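Local structure of lectin-like protein (Entamoeba histolytica HM-1:IMSS-A, 5ZBT) at residues A[76-81]-A[227-232]; A[118-123]-A[140-145]. The protein is of unknown function but contains a legume lectin-like domain, the part described here, which may bind D-mannose. One frame throughout, in Å; residues are numbered along the deposited sequence.

Contact 1 (A[76-81]-A[227-232])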
loop_
_atom_site.group_PDB
_atom_site.type_symbol
_atom_site.label_atom_id
_atom_site.label_comp_id
_atom_site.label_asym_id
_atom_site.label_seq_id
_atom_site.Cartn_x
_atom_site.Cartn_y
_atom_site.Cartn_z
ATOM N N ASP A 76 -6.758 -16.196 -1.997
ATOM C CA ASP A 76 -8.174 -16.312 -1.642
ATOM C C ASP A 76 -8.241 -16.340 -0.119
ATOM O O ASP A 76 -8.134 -17.409 0.481
ATOM C CB ASP A 76 -8.791 -17.569 -2.252
ATOM C CG ASP A 76 -10.311 -17.582 -2.175
ATOM O OD1 ASP A 76 -10.887 -16.718 -1.480
ATOM O OD2 ASP A 76 -10.927 -18.440 -2.844
ATOM N N LEU A 77 -8.426 -15.169 0.506
ATOM C CA LEU A 77 -8.137 -15.183 1.934
ATOM C C LEU A 77 -9.409 -15.231 2.765
ATOM O O LEU A 77 -10.456 -14.738 2.341
ATOM C CB LEU A 77 -7.335 -13.938 2.338
ATOM C CG LEU A 77 -5.929 -13.819 1.752
ATOM C CD1 LEU A 77 -5.280 -12.580 2.289
ATOM C CD2 LEU A 77 -5.113 -15.058 2.099
ATOM N N PRO A 78 -9.339 -15.812 3.960
ATOM C CA PRO A 78 -10.394 -15.571 4.954
ATOM C C PRO A 78 -10.226 -14.180 5.532
ATOM O O PRO A 78 -9.379 -13.419 5.053
ATOM C CB PRO A 78 -10.127 -16.646 6.008
ATOM C CG PRO A 78 -8.636 -16.781 5.970
ATOM C CD PRO A 78 -8.223 -16.597 4.524
ATOM N N SER A 79 -10.993 -13.841 6.565
ATOM C CA SER A 79 -10.829 -12.545 7.203
ATOM C C SER A 79 -9.366 -12.349 7.547
ATOM O O SER A 79 -8.712 -13.250 8.075
ATOM C CB SER A 79 -11.701 -12.443 8.453
ATOM O OG SER A 79 -13.055 -12.519 8.066
ATOM N N PHE A 80 -8.838 -11.188 7.190
ATOM C CA PHE A 80 -7.406 -10.996 7.274
ATOM C C PHE A 80 -7.101 -9.595 7.760
ATOM O O PHE A 80 -7.952 -8.696 7.739
ATOM C CB PHE A 80 -6.712 -11.241 5.926
ATOM C CG PHE A 80 -7.142 -10.307 4.843
ATOM C CD1 PHE A 80 -6.499 -9.083 4.671
ATOM C CD2 PHE A 80 -8.182 -10.654 3.982
ATOM C CE1 PHE A 80 -6.887 -8.208 3.675
ATOM C CE2 PHE A 80 -8.571 -9.801 2.970
ATOM C CZ PHE A 80 -7.918 -8.567 2.811
ATOM N N GLU A 81 -5.854 -9.428 8.185
ATOM C CA GLU A 81 -5.306 -8.128 8.521
ATOM C C GLU A 81 -3.922 -8.043 7.893
ATOM O O GLU A 81 -3.106 -8.960 8.056
ATOM C CB GLU A 81 -5.250 -7.919 10.042
ATOM C CG GLU A 81 -4.323 -6.798 10.433
ATOM C CD GLU A 81 -4.474 -6.348 11.882
ATOM O OE1 GLU A 81 -5.597 -6.393 12.437
ATOM O OE2 GLU A 81 -3.453 -5.916 12.458
ATOM N N LEU A 227 5.976 -6.328 5.948
ATOM C CA LEU A 227 4.579 -6.567 5.632
ATOM C C LEU A 227 4.184 -7.872 6.309
ATOM O O LEU A 227 4.809 -8.916 6.068
ATOM C CB LEU A 227 4.365 -6.626 4.119
ATOM C CG LEU A 227 2.958 -7.003 3.654
ATOM C CD1 LEU A 227 1.910 -5.938 4.045
ATOM C CD2 LEU A 227 2.988 -7.198 2.156
ATOM N N HIS A 228 3.192 -7.803 7.200
ATOM C CA HIS A 228 2.671 -8.980 7.886
ATOM C C HIS A 228 1.246 -9.204 7.429
ATOM O O HIS A 228 0.438 -8.269 7.426
ATOM C CB HIS A 228 2.662 -8.833 9.414
ATOM C CG HIS A 228 4.013 -8.729 10.040
ATOM N ND1 HIS A 228 4.796 -7.597 9.939
ATOM C CD2 HIS A 228 4.705 -9.595 10.817
ATOM C CE1 HIS A 228 5.926 -7.783 10.599
ATOM N NE2 HIS A 228 5.896 -8.987 11.140
ATOM N N TYR A 229 0.945 -10.439 7.062
ATOM C CA TYR A 229 -0.414 -10.901 6.864
ATOM C C TYR A 229 -0.800 -11.745 8.074
ATOM O O TYR A 229 -0.049 -12.634 8.476
ATOM C CB TYR A 229 -0.520 -11.700 5.563
ATOM C CG TYR A 229 -1.639 -12.705 5.551
ATOM C CD1 TYR A 229 -2.950 -12.306 5.766
ATOM C CD2 TYR A 229 -1.391 -14.057 5.330
ATOM C CE1 TYR A 229 -3.991 -13.221 5.771
ATOM C CE2 TYR A 229 -2.432 -14.982 5.331
ATOM C CZ TYR A 229 -3.736 -14.551 5.552
ATOM O OH TYR A 229 -4.797 -15.436 5.565
ATOM N N TYR A 230 -1.944 -11.434 8.679
ATOM C CA TYR A 230 -2.480 -12.203 9.792
ATOM C C TYR A 230 -3.899 -12.621 9.462
ATOM O O TYR A 230 -4.695 -11.815 8.966
ATOM C CB TYR A 230 -2.477 -11.416 11.103
ATOM C CG TYR A 230 -1.096 -11.144 11.640
ATOM C CD1 TYR A 230 -0.289 -12.184 12.098
ATOM C CD2 TYR A 230 -0.593 -9.848 11.694
ATOM C CE1 TYR A 230 0.988 -11.934 12.588
ATOM C CE2 TYR A 230 0.686 -9.589 12.185
ATOM C CZ TYR A 230 1.467 -10.634 12.623
ATOM O OH TYR A 230 2.729 -10.378 13.105
ATOM N N GLU A 231 -4.211 -13.881 9.728
ATOM C CA GLU A 231 -5.597 -14.308 9.704
ATOM C C GLU A 231 -6.304 -13.766 10.942
ATOM O O GLU A 231 -5.788 -13.874 12.057
ATOM C CB GLU A 231 -5.671 -15.830 9.646
ATOM C CG GLU A 231 -7.075 -16.378 9.825
ATOM C CD GLU A 231 -7.237 -17.774 9.260
ATOM O OE1 GLU A 231 -6.254 -18.304 8.687
ATOM O OE2 GLU A 231 -8.353 -18.332 9.371
ATOM N N VAL A 232 -7.458 -13.140 10.746
ATOM C CA VAL A 232 -8.258 -12.654 11.865
ATOM C C VAL A 232 -9.083 -13.811 12.408
ATOM O O VAL A 232 -9.758 -14.512 11.645
ATOM C CB VAL A 232 -9.156 -11.489 11.427
ATOM C CG1 VAL A 232 -10.068 -11.054 12.571
ATOM C CG2 VAL A 232 -8.298 -10.318 10.919
#

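Contact 2 (A[118-123]-A[140-145])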
loop_
_atom_site.group_PDB
_atom_site.type_symbol
_atom_site.label_atom_id
_atom_site.label_comp_id
_atom_site.label_asym_id
_atom_site.label_seq_id
_atom_site.Cartn_x
_atom_site.Cartn_y
_atom_site.Cartn_z
ATOM N N ILE A 118 -6.567 2.314 -14.880
ATOM C CA ILE A 118 -7.641 1.343 -15.091
ATOM C C ILE A 118 -7.243 0.045 -14.406
ATOM O O ILE A 118 -6.149 -0.475 -14.653
ATOM C CB ILE A 118 -7.918 1.114 -16.584
ATOM C CG1 ILE A 118 -8.367 2.430 -17.227
ATOM C CG2 ILE A 118 -8.961 0.042 -16.744
ATOM C CD1 ILE A 118 -8.380 2.425 -18.725
ATOM N N TYR A 119 -8.114 -0.458 -13.526
ATOM C CA TYR A 119 -7.850 -1.668 -12.746
ATOM C C TYR A 119 -9.169 -2.160 -12.163
ATOM O O TYR A 119 -10.159 -1.425 -12.120
ATOM C CB TYR A 119 -6.813 -1.422 -11.624
ATOM C CG TYR A 119 -7.267 -0.468 -10.538
ATOM C CD1 TYR A 119 -7.121 0.908 -10.689
ATOM C CD2 TYR A 119 -7.834 -0.941 -9.355
ATOM C CE1 TYR A 119 -7.542 1.794 -9.690
ATOM C CE2 TYR A 119 -8.247 -0.061 -8.344
ATOM C CZ TYR A 119 -8.110 1.300 -8.521
ATOM O OH TYR A 119 -8.535 2.162 -7.529
ATOM N N LYS A 120 -9.184 -3.418 -11.718
ATOM C CA LYS A 120 -10.360 -3.962 -11.043
ATOM C C LYS A 120 -9.960 -4.373 -9.627
ATOM O O LYS A 120 -9.189 -5.316 -9.437
ATOM C CB LYS A 120 -10.972 -5.123 -11.826
ATOM C CG LYS A 120 -12.367 -5.514 -11.337
ATOM C CD LYS A 120 -12.912 -6.749 -12.077
ATOM C CE LYS A 120 -13.863 -6.340 -13.224
ATOM N NZ LYS A 120 -13.618 -7.035 -14.539
ATOM N N GLY A 121 -10.469 -3.665 -8.643
ATOM C CA GLY A 121 -10.131 -3.955 -7.268
ATOM C C GLY A 121 -10.093 -2.673 -6.454
ATOM O O GLY A 121 -10.855 -1.736 -6.706
ATOM N N ILE A 122 -9.155 -2.650 -5.512
ATOM C CA ILE A 122 -9.089 -1.627 -4.479
ATOM C C ILE A 122 -7.675 -1.066 -4.466
ATOM O O ILE A 122 -6.699 -1.831 -4.492
ATOM C CB ILE A 122 -9.478 -2.195 -3.092
ATOM C CG1 ILE A 122 -10.986 -2.379 -2.992
ATOM C CG2 ILE A 122 -9.001 -1.316 -1.946
ATOM C CD1 ILE A 122 -11.386 -3.595 -2.183
ATOM N N GLY A 123 -7.567 0.256 -4.473
ATOM C CA GLY A 123 -6.321 0.945 -4.198
ATOM C C GLY A 123 -6.452 1.709 -2.891
ATOM O O GLY A 123 -7.431 2.437 -2.681
ATOM N N LYS A 140 -12.140 2.201 -4.992
ATOM C CA LYS A 140 -12.562 0.949 -5.611
ATOM C C LYS A 140 -12.929 1.215 -7.063
ATOM O O LYS A 140 -13.686 2.144 -7.357
ATOM C CB LYS A 140 -13.748 0.322 -4.879
ATOM C CG LYS A 140 -14.183 -1.017 -5.450
ATOM C CD LYS A 140 -15.052 -1.773 -4.466
ATOM C CE LYS A 140 -15.185 -3.245 -4.856
ATOM N NZ LYS A 140 -16.086 -3.437 -6.049
ATOM N N ASN A 141 -12.381 0.404 -7.958
ATOM C CA ASN A 141 -12.538 0.554 -9.395
ATOM C C ASN A 141 -13.110 -0.732 -9.980
ATOM O O ASN A 141 -12.763 -1.836 -9.545
ATOM C CB ASN A 141 -11.185 0.892 -10.051
ATOM C CG ASN A 141 -11.318 1.324 -11.509
ATOM O OD1 ASN A 141 -12.417 1.312 -12.090
ATOM N ND2 ASN A 141 -10.188 1.733 -12.106
ATOM N N ASP A 142 -13.994 -0.581 -10.960
ATOM C CA ASP A 142 -14.627 -1.696 -11.654
ATOM C C ASP A 142 -14.115 -1.819 -13.093
ATOM O O ASP A 142 -14.866 -2.131 -14.015
ATOM C CB ASP A 142 -16.147 -1.530 -11.621
ATOM C CG ASP A 142 -16.891 -2.788 -12.075
ATOM O OD1 ASP A 142 -16.320 -3.904 -11.933
ATOM O OD2 ASP A 142 -18.036 -2.656 -12.589
ATOM N N GLY A 143 -12.832 -1.549 -13.313
ATOM C CA GLY A 143 -12.277 -1.620 -14.654
ATOM C C GLY A 143 -12.495 -0.411 -15.550
ATOM O O GLY A 143 -12.469 -0.545 -16.779
ATOM N N VAL A 144 -12.683 0.780 -14.987
ATOM C CA VAL A 144 -12.866 1.976 -15.797
ATOM C C VAL A 144 -11.741 2.963 -15.510
ATOM O O VAL A 144 -10.989 2.836 -14.541
ATOM C CB VAL A 144 -14.236 2.647 -15.563
ATOM C CG1 VAL A 144 -15.366 1.623 -15.646
ATOM C CG2 VAL A 144 -14.245 3.372 -14.214
ATOM N N ASP A 145 -11.650 3.970 -16.374
ATOM C CA ASP A 145 -10.689 5.057 -16.221
ATOM C C ASP A 145 -11.224 5.990 -15.140
ATOM O O ASP A 145 -12.001 6.908 -15.404
ATOM C CB ASP A 145 -10.488 5.777 -17.547
ATOM C CG ASP A 145 -9.308 6.732 -17.531
ATOM O OD1 ASP A 145 -8.829 7.106 -16.435
ATOM O OD2 ASP A 145 -8.856 7.108 -18.633
#

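Contact 1 (A[76-81]-A[227-232])
Glu81 and Tyr230 hold each other by two backbone bonds, an antiparallel hydrogen-bonded pair: Glu81 N gives to Tyr230 O and Tyr230 N to Glu81 O, each 2.8 Å long. A third bond runs from Val232 N to Ser79 O (3.0 Å), its donor lying 46° out of the carbonyl plane, where both chains are already leaving the sheet. Between these bonds Phe80 faces Glu231 as a non-hydrogen-bonded pair, and Phe80 CA also approaches Tyr230 O. On the side of the sheet that carries Phe80 and Glu231, the Tyr229 ring reaches across. Its CE1 edge meets Phe80 CB at 3.4 Å, close to the ring plane, while CZ rests on Leu77 CD2 (3.8 Å). With chi1 at 62°, the Phe80 ring is turned away from strand 220-231, and Leu77 CD1 lies over one of its faces, offset toward the rim. Pro78 CG touches the carboxylate carbon CD of Glu231 at 3.7 Å. On the other face, Val232 CG2 packs 4.0 Å from Glu81 CB. Main-chain polar atoms thus carry the pairing, bordered by apolar contacts, while the Glu81 carboxylate is shared between Gln83 of its own strand (hydrogen bond) and Arg172 of strand 170-176 (salt bridge).

Contact 2 (A[118-123]-A[140-145])
Tyr119 is set over Asn141 by two first torsions: chi1 of 65° places the phenol ring between its own backbone N and carbonyl carbon, and chi1 of -169° turns the Asn141 amide forward along its own chain, toward Val144. Asn141 CB then sits over one face of the ring, 3.6 Å from its centroid, a CH-pi contact. The amide plane stands nearly upright to the ring, 86° away, with ND2 above the CD1 side at 3.5 Å. Two bonds fix the amide: its OD1 accepts from Val144 N (3.0 Å), an Asx motif, and its ND2 gives to Val144 O (2.8 Å), which lies in the amide plane. This clamp shapes the chain just beyond a beta hairpin, strands 122-127 and 135-142 of the seven-stranded sheet that also contains 97-103. There Gly121 and Asn141 form the hydrogen-bonded pair, Asn141 N to Gly121 O at 2.9 Å and nearly straight, and Gly121 N to Asn141 O. Farther out, Gly143 N reaches Tyr119 O in a more bent bond. The phenol OH turns to Leu139 O, and Trp101 meets the Tyr119 ring edge-to-face. Outside the hairpin, Ile118 lies across the turned chain, its CG1 3.6 Å from Asp145 CA and its CG2 against Gly143 O. On the sheet face opposite Asn141, Lys120 and Asp142 run side by side, CE 3.7 Å from OD1, although the Lys120 amine and the carboxylate do not touch.

In the fold
The two contacts belong to opposing sheets of one lectin domain. Contact 1 joins strands 220-231 and 80-90 of one seven-stranded sheet, whereas contact 2 joins 122-127 and 135-142 of the other. Their centres are 22 Å apart and their nearest atoms about 8 Å, without touching, and each centre lies about 15 Å from the middle of the chain. In sequence they differ in reach: contact 1 brings together segments 146 residues apart at their closest ends, the second close to the end of the modelled chain, and contact 2 falls within that span, at the open end of a local hairpin, its segments 17 residues apart at their closest ends.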